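Local coordinates for protein transmembrane oligosaccharyl transferase (Archaeoglobus fulgidus, PDB 3WAJ) that belongs to the STT3 family of oligosaccharyl transferases, pairing a helical transmembrane region of the GT-C clan with later mixed helix-and-strand domains and carrying a bound zinc ion, at residues 130-135 with 436-441; 390-395 with 409-414; 145-150 with 430-435; 21-26 with 484-489; 231-236 with 244-249. One frame throughout, in Å; residues are numbered along the deposited sequence.

Contact 1 of 5, residues 130-135 with 436-441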
# COMPACT_ATOMS: atom_id res chain seq x y z
N GLU A 130 -13.74 -31.18 -6.16
CA GLU A 130 -13.54 -31.60 -7.54
C GLU A 130 -12.24 -32.35 -7.75
O GLU A 130 -12.06 -33.04 -8.76
CB GLU A 130 -13.58 -30.38 -8.47
CG GLU A 130 -14.71 -30.43 -9.47
CD GLU A 130 -15.92 -31.16 -8.95
OE1 GLU A 130 -16.52 -30.72 -7.95
OE2 GLU A 130 -16.28 -32.20 -9.54
N VAL A 131 -11.32 -32.21 -6.80
CA VAL A 131 -10.04 -32.89 -6.87
C VAL A 131 -10.15 -34.14 -6.03
O VAL A 131 -9.76 -35.23 -6.45
CB VAL A 131 -8.90 -32.01 -6.33
CG1 VAL A 131 -7.64 -32.83 -6.12
CG2 VAL A 131 -8.63 -30.84 -7.28
N PHE A 132 -10.70 -33.98 -4.84
CA PHE A 132 -10.85 -35.11 -3.93
C PHE A 132 -12.32 -35.55 -3.77
O PHE A 132 -12.96 -35.92 -4.75
CB PHE A 132 -10.19 -34.79 -2.59
CG PHE A 132 -8.76 -34.33 -2.73
CD1 PHE A 132 -7.80 -35.16 -3.29
CD2 PHE A 132 -8.37 -33.06 -2.32
CE1 PHE A 132 -6.47 -34.74 -3.43
CE2 PHE A 132 -7.05 -32.64 -2.44
CZ PHE A 132 -6.10 -33.48 -3.00
N ASP A 133 -12.82 -35.50 -2.54
CA ASP A 133 -14.20 -35.90 -2.26
C ASP A 133 -14.94 -34.80 -1.51
O ASP A 133 -14.54 -33.64 -1.53
CB ASP A 133 -14.23 -37.20 -1.45
CG ASP A 133 -13.48 -37.08 -0.13
OD1 ASP A 133 -13.67 -36.06 0.57
OD2 ASP A 133 -12.72 -38.01 0.20
N LYS A 134 -16.04 -35.17 -0.86
CA LYS A 134 -16.84 -34.22 -0.10
C LYS A 134 -16.38 -34.03 1.34
O LYS A 134 -16.45 -32.93 1.88
CB LYS A 134 -18.30 -34.69 -0.03
CG LYS A 134 -19.24 -33.95 -0.95
CD LYS A 134 -20.18 -34.90 -1.67
CE LYS A 134 -20.88 -34.22 -2.83
NZ LYS A 134 -22.03 -35.02 -3.34
N ARG A 135 -15.90 -35.11 1.95
CA ARG A 135 -15.42 -35.06 3.32
C ARG A 135 -14.32 -34.00 3.43
O ARG A 135 -14.32 -33.18 4.34
CB ARG A 135 -14.87 -36.43 3.74
CG ARG A 135 -15.83 -37.58 3.48
CD ARG A 135 -16.20 -38.29 4.78
NE ARG A 135 -17.34 -39.18 4.60
CZ ARG A 135 -17.70 -40.12 5.47
NH1 ARG A 135 -16.99 -40.30 6.58
NH2 ARG A 135 -18.75 -40.89 5.23
N ALA A 436 -5.08 -24.42 2.97
CA ALA A 436 -6.40 -24.89 3.43
C ALA A 436 -6.88 -26.19 2.75
O ALA A 436 -7.59 -26.99 3.36
CB ALA A 436 -7.43 -23.79 3.26
N VAL A 437 -6.51 -26.37 1.49
CA VAL A 437 -6.90 -27.55 0.71
C VAL A 437 -6.06 -28.76 1.10
O VAL A 437 -6.60 -29.85 1.32
CB VAL A 437 -6.76 -27.30 -0.80
CG1 VAL A 437 -7.03 -28.57 -1.58
CG2 VAL A 437 -7.69 -26.20 -1.24
N TYR A 438 -4.74 -28.56 1.19
CA TYR A 438 -3.81 -29.64 1.55
C TYR A 438 -3.78 -29.94 3.06
O TYR A 438 -3.03 -30.81 3.51
CB TYR A 438 -2.40 -29.33 1.00
CG TYR A 438 -2.28 -29.52 -0.50
CD1 TYR A 438 -2.71 -30.70 -1.11
CD2 TYR A 438 -1.75 -28.52 -1.31
CE1 TYR A 438 -2.61 -30.87 -2.49
CE2 TYR A 438 -1.65 -28.69 -2.69
CZ TYR A 438 -2.08 -29.87 -3.27
OH TYR A 438 -1.98 -30.05 -4.62
N SER A 439 -4.58 -29.22 3.83
CA SER A 439 -4.79 -29.56 5.23
C SER A 439 -6.10 -30.33 5.36
O SER A 439 -6.18 -31.31 6.11
CB SER A 439 -4.82 -28.31 6.11
OG SER A 439 -3.54 -27.72 6.22
N ALA A 440 -7.11 -29.90 4.61
CA ALA A 440 -8.37 -30.63 4.52
C ALA A 440 -8.17 -32.02 3.91
O ALA A 440 -9.03 -32.89 4.03
CB ALA A 440 -9.36 -29.85 3.71
N LEU A 441 -7.05 -32.20 3.23
CA LEU A 441 -6.70 -33.49 2.66
C LEU A 441 -5.98 -34.32 3.73
O LEU A 441 -6.39 -35.44 4.03
CB LEU A 441 -5.84 -33.29 1.41
CG LEU A 441 -5.39 -34.46 0.54
CD1 LEU A 441 -4.02 -34.95 0.98
CD2 LEU A 441 -6.40 -35.60 0.58
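F132 packs against L441, V437 and Y438 in a buried apolar contact that brings the turn between helices 121-131 and 134-144 against helix 429-446. The phenyl ring does most of the work. L441 lies over one face, its CD2 standing 4.0 Å from the centroid of the F132 ring and only 5° off the normal, a CH-pi contact centred on the ring. The branch carbon belongs to the same approach, with L441 CG 3.7 Å from F132 CZ, and the two side chains cross at about a right angle. The opposite face is covered from within its own segment by CG1 of V131, which makes the ring the middle layer of an aliphatic sandwich. Near the plane, at the edge, F132 CE2 meets V437 CG1 at 4.2 Å and F132 CZ meets Y438 CE1 at 4.4 Å. A chi1 of -52° sets the phenyl group opposite the carbonyl carbon, carrying it out of the turn and onto the helix.

The case illustrates how a turn can offer one large residue to a distant helix while its neighbour attends to the backbone: D133 is the N-cap of helix 134-144, its OD1 accepting from the N of A136. Around the contact, R398 of helix 384-402 touches both F132 and L441, L410 of helix 405-420 meets V131, V437 and Y438, and helix 134-144 packs against A440.

Contact 2 of 5, residues 390-395 with 409-414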
# COMPACT_ATOMS: atom_id res chain seq x y z
N ALA A 390 2.21 -31.42 4.90
CA ALA A 390 2.15 -32.88 4.91
C ALA A 390 1.22 -33.35 3.81
O ALA A 390 1.51 -34.32 3.11
CB ALA A 390 1.67 -33.38 6.26
N GLY A 391 0.10 -32.64 3.65
CA GLY A 391 -0.85 -32.93 2.59
C GLY A 391 -0.23 -32.92 1.20
O GLY A 391 -0.58 -33.77 0.38
N ILE A 392 0.67 -31.96 0.95
CA ILE A 392 1.37 -31.86 -0.33
C ILE A 392 2.05 -33.17 -0.62
O ILE A 392 1.77 -33.83 -1.63
CB ILE A 392 2.52 -30.84 -0.30
CG1 ILE A 392 2.09 -29.51 0.32
CG2 ILE A 392 3.11 -30.65 -1.70
CD1 ILE A 392 1.64 -28.48 -0.66
N LEU A 393 2.96 -33.52 0.28
CA LEU A 393 3.79 -34.71 0.15
C LEU A 393 2.93 -35.94 -0.06
O LEU A 393 3.20 -36.74 -0.95
CB LEU A 393 4.69 -34.87 1.37
CG LEU A 393 6.07 -34.20 1.32
CD1 LEU A 393 6.07 -32.93 0.50
CD2 LEU A 393 6.56 -33.91 2.73
N TYR A 394 1.88 -36.08 0.74
CA TYR A 394 0.98 -37.23 0.64
C TYR A 394 0.33 -37.29 -0.73
O TYR A 394 0.15 -38.37 -1.29
CB TYR A 394 -0.10 -37.17 1.72
CG TYR A 394 -1.10 -38.31 1.65
CD1 TYR A 394 -2.37 -38.11 1.12
CD2 TYR A 394 -0.77 -39.58 2.10
CE1 TYR A 394 -3.29 -39.14 1.05
CE2 TYR A 394 -1.68 -40.63 2.03
CZ TYR A 394 -2.94 -40.40 1.51
OH TYR A 394 -3.85 -41.43 1.43
N SER A 395 -0.00 -36.12 -1.26
CA SER A 395 -0.55 -36.03 -2.60
C SER A 395 0.55 -36.26 -3.64
O SER A 395 0.29 -36.82 -4.69
CB SER A 395 -1.22 -34.67 -2.82
OG SER A 395 -2.19 -34.75 -3.84
N ALA A 409 -3.18 -31.68 -11.34
CA ALA A 409 -3.43 -30.27 -11.60
C ALA A 409 -3.20 -29.44 -10.34
O ALA A 409 -2.58 -28.38 -10.38
CB ALA A 409 -4.84 -30.07 -12.14
N LEU A 410 -3.69 -29.95 -9.21
CA LEU A 410 -3.56 -29.24 -7.95
C LEU A 410 -2.10 -29.04 -7.52
O LEU A 410 -1.71 -27.95 -7.09
CB LEU A 410 -4.36 -29.95 -6.85
CG LEU A 410 -4.99 -29.08 -5.76
CD1 LEU A 410 -6.17 -28.26 -6.30
CD2 LEU A 410 -5.40 -29.96 -4.59
N LEU A 411 -1.30 -30.10 -7.66
CA LEU A 411 0.13 -30.04 -7.34
C LEU A 411 0.87 -29.00 -8.18
O LEU A 411 1.70 -28.25 -7.66
CB LEU A 411 0.78 -31.42 -7.49
CG LEU A 411 0.75 -32.24 -6.20
CD1 LEU A 411 0.99 -33.73 -6.46
CD2 LEU A 411 1.77 -31.69 -5.21
N ILE A 412 0.55 -28.98 -9.47
CA ILE A 412 1.14 -28.04 -10.42
C ILE A 412 0.81 -26.62 -10.01
O ILE A 412 1.65 -25.73 -10.06
CB ILE A 412 0.60 -28.30 -11.84
CG1 ILE A 412 1.08 -29.66 -12.36
CG2 ILE A 412 1.02 -27.20 -12.81
CD1 ILE A 412 0.61 -29.96 -13.78
N TRP A 413 -0.44 -26.40 -9.60
CA TRP A 413 -0.87 -25.10 -9.10
C TRP A 413 -0.07 -24.72 -7.86
O TRP A 413 0.43 -23.60 -7.76
CB TRP A 413 -2.37 -25.13 -8.78
CG TRP A 413 -2.86 -23.97 -7.95
CD1 TRP A 413 -2.82 -22.64 -8.28
CD2 TRP A 413 -3.49 -24.05 -6.67
NE1 TRP A 413 -3.38 -21.89 -7.27
CE2 TRP A 413 -3.80 -22.73 -6.27
CE3 TRP A 413 -3.82 -25.10 -5.81
CZ2 TRP A 413 -4.43 -22.44 -5.06
CZ3 TRP A 413 -4.44 -24.81 -4.60
CH2 TRP A 413 -4.74 -23.50 -4.24
N ALA A 414 0.07 -25.66 -6.94
CA ALA A 414 0.80 -25.43 -5.69
C ALA A 414 2.28 -25.12 -5.92
O ALA A 414 2.82 -24.16 -5.36
CB ALA A 414 0.64 -26.62 -4.76
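I392 and L411 mark the closest backbone approach, their CA atoms 7.3 Å apart where helices 384-402 and 405-420 run past each other roughly antiparallel. Only a short turn joins the two, and the pair forms a helical hairpin within the transmembrane region.

The side chain of L411 spans the gap, and its two methyl groups divide the opposite helix between them. One branch takes the apolar partner: L411 CD2 rests 3.9 Å from I392 CG2, the side chains meeting at a slant. With chi1 of I392 at -48°, CG2 lies opposite the backbone N, while CG1 is set opposite the carbonyl carbon and carries CD1 to 4.6 Å from A414 CB, a looser approach one turn further along the second helix. The other branch of L411 goes to the backbone. Its CD1 sits 3.6 Å from S395 O, with the carbonyl carbon of S395 close behind, and 4.2 Å from S395 OG.

No hydrogen bond links these two segments, which rely on aliphatic packing and on a methyl group set against a carbonyl. The serine hydroxyl is nevertheless provided for, since S395 OG is hydrogen-bonded to OE2 of E407 in the first turn of the second helix. S395 thus both receives the L411 methyl and makes a polar tie near the turn, with the packing of I392 on L411 further from it. Y438 and V445 of helix 429-446 touch I392 and Y394 respectively. Helices 163-181 and 221-234 flank the second arm of the hairpin, meeting A409 through L178 and F228 respectively.

Contact 3 of 5, residues 145-150 with 430-435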
# COMPACT_ATOMS: atom_id res chain seq x y z
N ALA A 145 -11.99 -20.40 6.23
CA ALA A 145 -12.76 -19.45 7.03
C ALA A 145 -11.98 -18.93 8.24
O ALA A 145 -12.35 -17.92 8.83
CB ALA A 145 -14.08 -20.07 7.46
N ILE A 146 -10.89 -19.61 8.60
CA ILE A 146 -10.12 -19.23 9.78
C ILE A 146 -8.62 -19.01 9.56
O ILE A 146 -7.92 -18.65 10.49
CB ILE A 146 -10.30 -20.25 10.94
CG1 ILE A 146 -10.09 -21.68 10.43
CG2 ILE A 146 -11.67 -20.14 11.55
CD1 ILE A 146 -9.18 -22.51 11.29
N VAL A 147 -8.12 -19.25 8.36
CA VAL A 147 -6.68 -19.05 8.13
C VAL A 147 -6.38 -17.57 8.46
O VAL A 147 -7.23 -16.70 8.23
CB VAL A 147 -6.22 -19.66 6.77
CG1 VAL A 147 -7.13 -19.19 5.63
CG2 VAL A 147 -4.77 -19.32 6.49
N PRO A 148 -5.20 -17.19 8.78
CA PRO A 148 -4.88 -15.84 9.30
C PRO A 148 -3.93 -15.29 8.23
O PRO A 148 -3.98 -15.72 7.07
CB PRO A 148 -4.13 -15.94 10.63
CG PRO A 148 -3.44 -17.29 10.53
CD PRO A 148 -4.44 -18.19 9.82
N GLY A 149 -3.07 -14.35 8.63
CA GLY A 149 -2.09 -13.77 7.73
C GLY A 149 -2.66 -12.72 6.78
O GLY A 149 -3.74 -12.14 7.03
N GLN A 150 -1.94 -12.48 5.69
CA GLN A 150 -2.34 -11.51 4.69
C GLN A 150 -3.74 -11.77 4.17
O GLN A 150 -4.51 -10.83 3.95
CB GLN A 150 -1.39 -11.54 3.52
CG GLN A 150 -0.38 -10.45 3.49
CD GLN A 150 0.58 -10.64 2.34
OE1 GLN A 150 0.19 -11.12 1.27
NE2 GLN A 150 1.84 -10.32 2.56
N TYR A 430 -1.92 -15.77 -1.60
CA TYR A 430 -2.16 -16.85 -2.53
C TYR A 430 -1.92 -18.24 -1.93
O TYR A 430 -2.46 -19.24 -2.42
CB TYR A 430 -1.33 -16.65 -3.79
CG TYR A 430 -1.93 -15.71 -4.83
CD1 TYR A 430 -3.13 -16.01 -5.45
CD2 TYR A 430 -1.26 -14.57 -5.22
CE1 TYR A 430 -3.66 -15.19 -6.42
CE2 TYR A 430 -1.79 -13.74 -6.19
CZ TYR A 430 -2.99 -14.06 -6.79
OH TYR A 430 -3.52 -13.24 -7.75
N PHE A 431 -1.13 -18.31 -0.85
CA PHE A 431 -0.85 -19.61 -0.23
C PHE A 431 -2.01 -20.05 0.66
O PHE A 431 -2.14 -21.24 0.97
CB PHE A 431 0.47 -19.57 0.57
CG PHE A 431 1.71 -19.55 -0.28
CD1 PHE A 431 1.83 -20.38 -1.39
CD2 PHE A 431 2.76 -18.68 0.02
CE1 PHE A 431 2.97 -20.35 -2.19
CE2 PHE A 431 3.91 -18.65 -0.77
CZ PHE A 431 4.01 -19.49 -1.87
N ALA A 432 -2.84 -19.09 1.05
CA ALA A 432 -3.96 -19.37 1.95
C ALA A 432 -4.83 -20.53 1.47
O ALA A 432 -4.99 -21.53 2.17
CB ALA A 432 -4.79 -18.12 2.14
N ALA A 433 -5.38 -20.40 0.27
CA ALA A 433 -6.18 -21.48 -0.32
C ALA A 433 -5.38 -22.76 -0.43
O ALA A 433 -5.94 -23.84 -0.27
CB ALA A 433 -6.72 -21.08 -1.67
N VAL A 434 -4.08 -22.65 -0.71
CA VAL A 434 -3.24 -23.84 -0.81
C VAL A 434 -3.15 -24.55 0.52
O VAL A 434 -3.38 -25.76 0.60
CB VAL A 434 -1.80 -23.52 -1.27
CG1 VAL A 434 -0.95 -24.79 -1.20
CG2 VAL A 434 -1.78 -22.95 -2.66
N SER A 435 -2.81 -23.80 1.57
CA SER A 435 -2.64 -24.40 2.89
C SER A 435 -3.95 -24.94 3.46
O SER A 435 -3.94 -25.82 4.32
CB SER A 435 -2.00 -23.41 3.86
OG SER A 435 -3.00 -22.63 4.49
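V147 supplies the apolar half of this small, buried contact, in which the loop after helix 134-144 leans on helix 429-446. Its CG1 lies 4.3 Å from A432 CB, and its CG2 stands equally far, 4.3 Å, from S435 OG. The two methyls therefore straddle successive turns of the helix. The small A432 is consistent with the close approach, the CA atoms of V147 and A432 being 6.8 Å apart.

No hydrogen bond joins the two segments themselves. S435 OG donates to A432 O, one turn back, over 3.2 Å; with chi1 at 88° the hydroxyl bends toward that carbonyl, approaching at 127° to the C=O and tilted 19° from its plane. The serine thus presents a hydroxyl already engaged within its own helix to the valine methyl. On the loop side, G149 has a positive phi at the N-cap position before helix 150-153, and its N is hydrogen-bonded to Q492 OE1. Just beyond the segments, Q150 OE1 receives a weak bond from Y429 N at the start of helix 429-446.

Several elements meet here: A145 and I146 pack on helix 19-30, I146 also reaches helix 474-491, and on the far side of helix 429-446 A433 and V434 touch W413 of helix 405-420.

Contact 4 of 5, residues 21-26 with 484-489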
# COMPACT_ATOMS: atom_id res chain seq x y z
N ALA A 21 -18.99 -20.31 7.98
CA ALA A 21 -19.51 -19.07 7.41
C ALA A 21 -19.84 -18.05 8.50
O ALA A 21 -19.80 -16.85 8.26
CB ALA A 21 -20.72 -19.31 6.52
N LEU A 22 -20.17 -18.55 9.69
CA LEU A 22 -20.47 -17.68 10.83
C LEU A 22 -19.19 -17.27 11.56
O LEU A 22 -19.05 -16.13 11.99
CB LEU A 22 -21.45 -18.37 11.79
CG LEU A 22 -22.86 -18.64 11.27
CD1 LEU A 22 -23.65 -19.47 12.27
CD2 LEU A 22 -23.60 -17.35 10.96
N ILE A 23 -18.26 -18.22 11.68
CA ILE A 23 -16.94 -17.95 12.24
C ILE A 23 -16.23 -16.91 11.38
O ILE A 23 -15.45 -16.09 11.88
CB ILE A 23 -16.11 -19.25 12.31
CG1 ILE A 23 -16.94 -20.36 12.97
CG2 ILE A 23 -14.77 -19.02 13.03
CD1 ILE A 23 -16.29 -21.72 12.95
N SER A 24 -16.50 -16.95 10.08
CA SER A 24 -15.87 -16.04 9.13
C SER A 24 -16.48 -14.64 9.25
O SER A 24 -15.77 -13.64 9.15
CB SER A 24 -15.99 -16.59 7.71
OG SER A 24 -15.10 -15.94 6.83
N VAL A 25 -17.79 -14.57 9.46
CA VAL A 25 -18.44 -13.29 9.68
C VAL A 25 -17.95 -12.70 10.99
O VAL A 25 -17.65 -11.51 11.07
CB VAL A 25 -19.98 -13.39 9.71
CG1 VAL A 25 -20.60 -12.04 10.06
CG2 VAL A 25 -20.50 -13.87 8.37
N LYS A 26 -17.86 -13.55 12.01
CA LYS A 26 -17.40 -13.13 13.33
C LYS A 26 -16.01 -12.53 13.21
O LYS A 26 -15.73 -11.45 13.73
CB LYS A 26 -17.40 -14.32 14.31
CG LYS A 26 -16.96 -13.98 15.75
CD LYS A 26 -15.48 -14.29 15.97
CE LYS A 26 -15.07 -14.14 17.44
NZ LYS A 26 -15.29 -12.79 18.00
N PRO A 484 -4.76 -23.33 17.25
CA PRO A 484 -3.91 -22.13 17.29
C PRO A 484 -4.02 -21.26 16.03
O PRO A 484 -3.47 -20.16 16.02
CB PRO A 484 -2.50 -22.70 17.44
CG PRO A 484 -2.56 -24.04 16.79
CD PRO A 484 -3.96 -24.55 17.02
N THR A 485 -4.72 -21.73 15.00
CA THR A 485 -4.96 -20.89 13.83
C THR A 485 -6.30 -20.14 13.88
O THR A 485 -6.55 -19.25 13.07
CB THR A 485 -4.77 -21.65 12.49
OG1 THR A 485 -6.04 -21.98 11.92
CG2 THR A 485 -3.97 -22.90 12.71
N TYR A 486 -7.17 -20.49 14.83
CA TYR A 486 -8.30 -19.63 15.15
C TYR A 486 -7.80 -18.52 16.05
O TYR A 486 -8.27 -17.37 15.96
CB TYR A 486 -9.44 -20.37 15.85
CG TYR A 486 -10.53 -19.42 16.30
CD1 TYR A 486 -11.49 -18.97 15.41
CD2 TYR A 486 -10.57 -18.95 17.61
CE1 TYR A 486 -12.47 -18.08 15.80
CE2 TYR A 486 -11.54 -18.06 18.01
CZ TYR A 486 -12.49 -17.63 17.11
OH TYR A 486 -13.47 -16.75 17.50
N ILE A 487 -6.86 -18.86 16.91
CA ILE A 487 -6.28 -17.92 17.87
C ILE A 487 -5.65 -16.71 17.17
O ILE A 487 -6.05 -15.57 17.42
CB ILE A 487 -5.25 -18.63 18.78
CG1 ILE A 487 -5.95 -19.67 19.64
CG2 ILE A 487 -4.52 -17.63 19.67
CD1 ILE A 487 -7.12 -19.11 20.41
N LEU A 488 -4.67 -16.96 16.31
CA LEU A 488 -4.04 -15.89 15.53
C LEU A 488 -5.08 -15.13 14.69
O LEU A 488 -5.07 -13.90 14.64
CB LEU A 488 -2.92 -16.43 14.64
CG LEU A 488 -1.52 -16.60 15.26
CD1 LEU A 488 -1.34 -15.67 16.45
CD2 LEU A 488 -1.24 -18.03 15.65
N ALA A 489 -5.97 -15.89 14.06
CA ALA A 489 -7.04 -15.33 13.23
C ALA A 489 -7.99 -14.44 14.01
O ALA A 489 -8.55 -13.49 13.46
CB ALA A 489 -7.80 -16.43 12.57
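The phenol ring of Y486 is met at its edge by both I23 and K26, each lying near the ring plane, and neither ring face is covered by segment 21-26. I23 comes to the side of the ring: its CG2 is 3.7 Å from Y486 CE1 and 4.1 Å from Y486 CD1, the two side chains crossing at a slant. K26 passes the hydroxyl end, with its CE 3.1 Å and its CD 3.5 Å from Y486 OH. Here the two side chains lie at about a right angle, the lysine chain running across the end of the phenol instead of along it.

Helix 19-30 and helix 474-491 are joined by this contact at the surface of the transmembrane region, and the spacing is generous. The CA atoms of I23 and Y486 are 9.3 Å apart, a gap bridged by the length of the tyrosine. With chi1 at 174° the ring is set opposite its own backbone N and extends toward the first helix. K26 starts out in the same way, then bends at chi2 and again at chi4, which carries the amine past the hydroxyl: K26 NZ is 4.4 Å from Y486 OH, too far for a hydrogen bond.

That amine is bonded to OD1 of N31, and it makes a long, weak ion pair with D490 on the second helix. L27 also touches the Y486 side chain. What results is a contact in two chemical zones, aliphatic where the isoleucine methyl borders the ring and more polar where lysine methylenes border the hydroxyl. The nearby ammonium group may polarise that hydroxyl slightly, but cohesion between the segments comes chiefly from van der Waals packing.

Contact 5 of 5, residues 231-236 with 244-249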
# COMPACT_ATOMS: atom_id res chain seq x y z
N PHE A 231 1.49 -31.45 -19.11
CA PHE A 231 1.80 -32.66 -18.34
C PHE A 231 0.85 -33.83 -18.58
O PHE A 231 1.28 -34.98 -18.60
CB PHE A 231 1.97 -32.33 -16.84
CG PHE A 231 3.27 -31.62 -16.53
CD1 PHE A 231 4.49 -32.25 -16.75
CD2 PHE A 231 3.27 -30.32 -16.03
CE1 PHE A 231 5.70 -31.60 -16.46
CE2 PHE A 231 4.48 -29.66 -15.75
CZ PHE A 231 5.68 -30.30 -15.96
N ALA A 232 -0.45 -33.56 -18.76
CA ALA A 232 -1.40 -34.61 -19.14
C ALA A 232 -1.04 -35.26 -20.48
O ALA A 232 -1.43 -36.40 -20.76
CB ALA A 232 -2.82 -34.08 -19.17
N PHE A 233 -0.30 -34.54 -21.30
CA PHE A 233 0.15 -35.06 -22.58
C PHE A 233 1.50 -35.79 -22.47
O PHE A 233 1.57 -36.97 -22.79
CB PHE A 233 0.16 -33.97 -23.67
CG PHE A 233 -1.21 -33.70 -24.28
CD1 PHE A 233 -1.46 -34.01 -25.62
CD2 PHE A 233 -2.25 -33.16 -23.53
CE1 PHE A 233 -2.72 -33.77 -26.19
CE2 PHE A 233 -3.52 -32.91 -24.09
CZ PHE A 233 -3.75 -33.22 -25.42
N VAL A 234 2.55 -35.12 -21.99
CA VAL A 234 3.86 -35.79 -21.92
C VAL A 234 3.92 -36.92 -20.89
O VAL A 234 4.92 -37.63 -20.80
CB VAL A 234 5.04 -34.81 -21.72
CG1 VAL A 234 4.92 -33.63 -22.66
CG2 VAL A 234 5.10 -34.35 -20.28
N LEU A 235 2.84 -37.09 -20.13
CA LEU A 235 2.72 -38.21 -19.20
C LEU A 235 1.51 -39.09 -19.51
O LEU A 235 1.02 -39.81 -18.64
CB LEU A 235 2.66 -37.71 -17.75
CG LEU A 235 3.82 -36.80 -17.34
CD1 LEU A 235 3.61 -36.20 -15.96
CD2 LEU A 235 5.12 -37.56 -17.40
N ALA A 236 1.04 -39.06 -20.76
CA ALA A 236 -0.11 -39.87 -21.18
C ALA A 236 0.09 -41.37 -20.92
O ALA A 236 -0.88 -42.14 -20.89
CB ALA A 236 -0.44 -39.62 -22.64
N LYS A 244 -8.74 -35.14 -25.51
CA LYS A 244 -9.47 -34.37 -26.53
C LYS A 244 -10.48 -33.41 -25.90
O LYS A 244 -10.58 -32.25 -26.30
CB LYS A 244 -10.12 -35.27 -27.58
CG LYS A 244 -9.18 -35.62 -28.73
CD LYS A 244 -9.92 -36.05 -29.99
CE LYS A 244 -10.79 -37.28 -29.74
NZ LYS A 244 -11.73 -37.49 -30.89
N ASN A 245 -11.24 -33.90 -24.92
CA ASN A 245 -12.17 -33.05 -24.21
C ASN A 245 -11.48 -32.07 -23.24
O ASN A 245 -11.92 -30.92 -23.10
CB ASN A 245 -13.28 -33.87 -23.51
CG ASN A 245 -14.40 -34.28 -24.47
OD1 ASN A 245 -14.93 -33.45 -25.22
ND2 ASN A 245 -14.75 -35.56 -24.45
N LEU A 246 -10.39 -32.50 -22.60
CA LEU A 246 -9.59 -31.62 -21.75
C LEU A 246 -9.17 -30.40 -22.55
O LEU A 246 -9.22 -29.27 -22.07
CB LEU A 246 -8.34 -32.34 -21.23
CG LEU A 246 -7.25 -31.43 -20.65
CD1 LEU A 246 -7.74 -30.77 -19.37
CD2 LEU A 246 -5.96 -32.17 -20.40
N SER A 247 -8.79 -30.64 -23.80
CA SER A 247 -8.37 -29.60 -24.72
C SER A 247 -9.54 -28.74 -25.20
O SER A 247 -9.43 -27.51 -25.23
CB SER A 247 -7.66 -30.21 -25.92
OG SER A 247 -6.67 -31.12 -25.48
N LEU A 248 -10.64 -29.38 -25.59
CA LEU A 248 -11.81 -28.67 -26.12
C LEU A 248 -12.39 -27.71 -25.07
O LEU A 248 -12.70 -26.55 -25.37
CB LEU A 248 -12.88 -29.64 -26.65
CG LEU A 248 -12.67 -30.20 -28.07
CD1 LEU A 248 -13.69 -31.30 -28.42
CD2 LEU A 248 -12.71 -29.07 -29.11
N VAL A 249 -12.50 -28.19 -23.83
CA VAL A 249 -12.91 -27.37 -22.71
C VAL A 249 -12.03 -26.13 -22.56
O VAL A 249 -12.53 -25.01 -22.36
CB VAL A 249 -12.87 -28.19 -21.41
CG1 VAL A 249 -12.93 -27.28 -20.18
CG2 VAL A 249 -14.02 -29.17 -21.40
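F233 and L246 bury the most surface here, with S247 a smaller third, in a helical hairpin whose arms, helices 221-234 and 243-261, are joined by a short connection. It belongs to the multi-spanning membrane part of this GT-C clan protein. The arms are not tightly apposed, since the nearest CA atoms, of A232 and L246, stand 9.1 Å apart; side chains fill the interval.

F233 turns the edge of its ring to the other helix. Its CZ lies 3.6 Å from S247 OG and its CE2 3.9 Å from the same oxygen, with the hydroxyl near the ring plane. A chi1 of -81° sets the ring opposite the carbonyl carbon and brings this edge across the gap. The oxygen is not dependent on the aromatic group for a partner, because S247 OG is hydrogen-bonded to R243 O one turn earlier. The pairing exemplifies a common economy of membrane helices, in which a serine satisfied by its own backbone can sit among apolar groups.

The phenylalanine is fixed from other directions as well, by an edge-to-face meeting with F294 of helix 278-303 and by M316 and V320 of helix 315-332. F405 of helix 405-420 touches both A232 and L246. The fork of L246 faces the first arm: its CD2 sits 3.9 Å from A232 CB and, more loosely, 4.5 Å from F233 CE2.

Contacts 1 and 3 share helix 429-446, using adjoining parts of it, their centres 14 Å apart, while contact 2 lies beside both. Y438 OH probably hydrogen-bonds L410 O (3.2 Å), tying contact 1 to contact 2, and W413 CH2 packs on V434 CG2 at 3.4 Å between contacts 2 and 3. I146 continues the packing from contact 3 into contact 4, its CG2 3.6 Å from I23 CG2. F231 of contact 5 packs on I412 of contact 2, but contact 5 lies about 39 Å from contact 4, centre to centre. The zinc ion, held by D47, D161 and H163, belongs to none of these contacts, though W413 touches helix 163-181, which begins at H163.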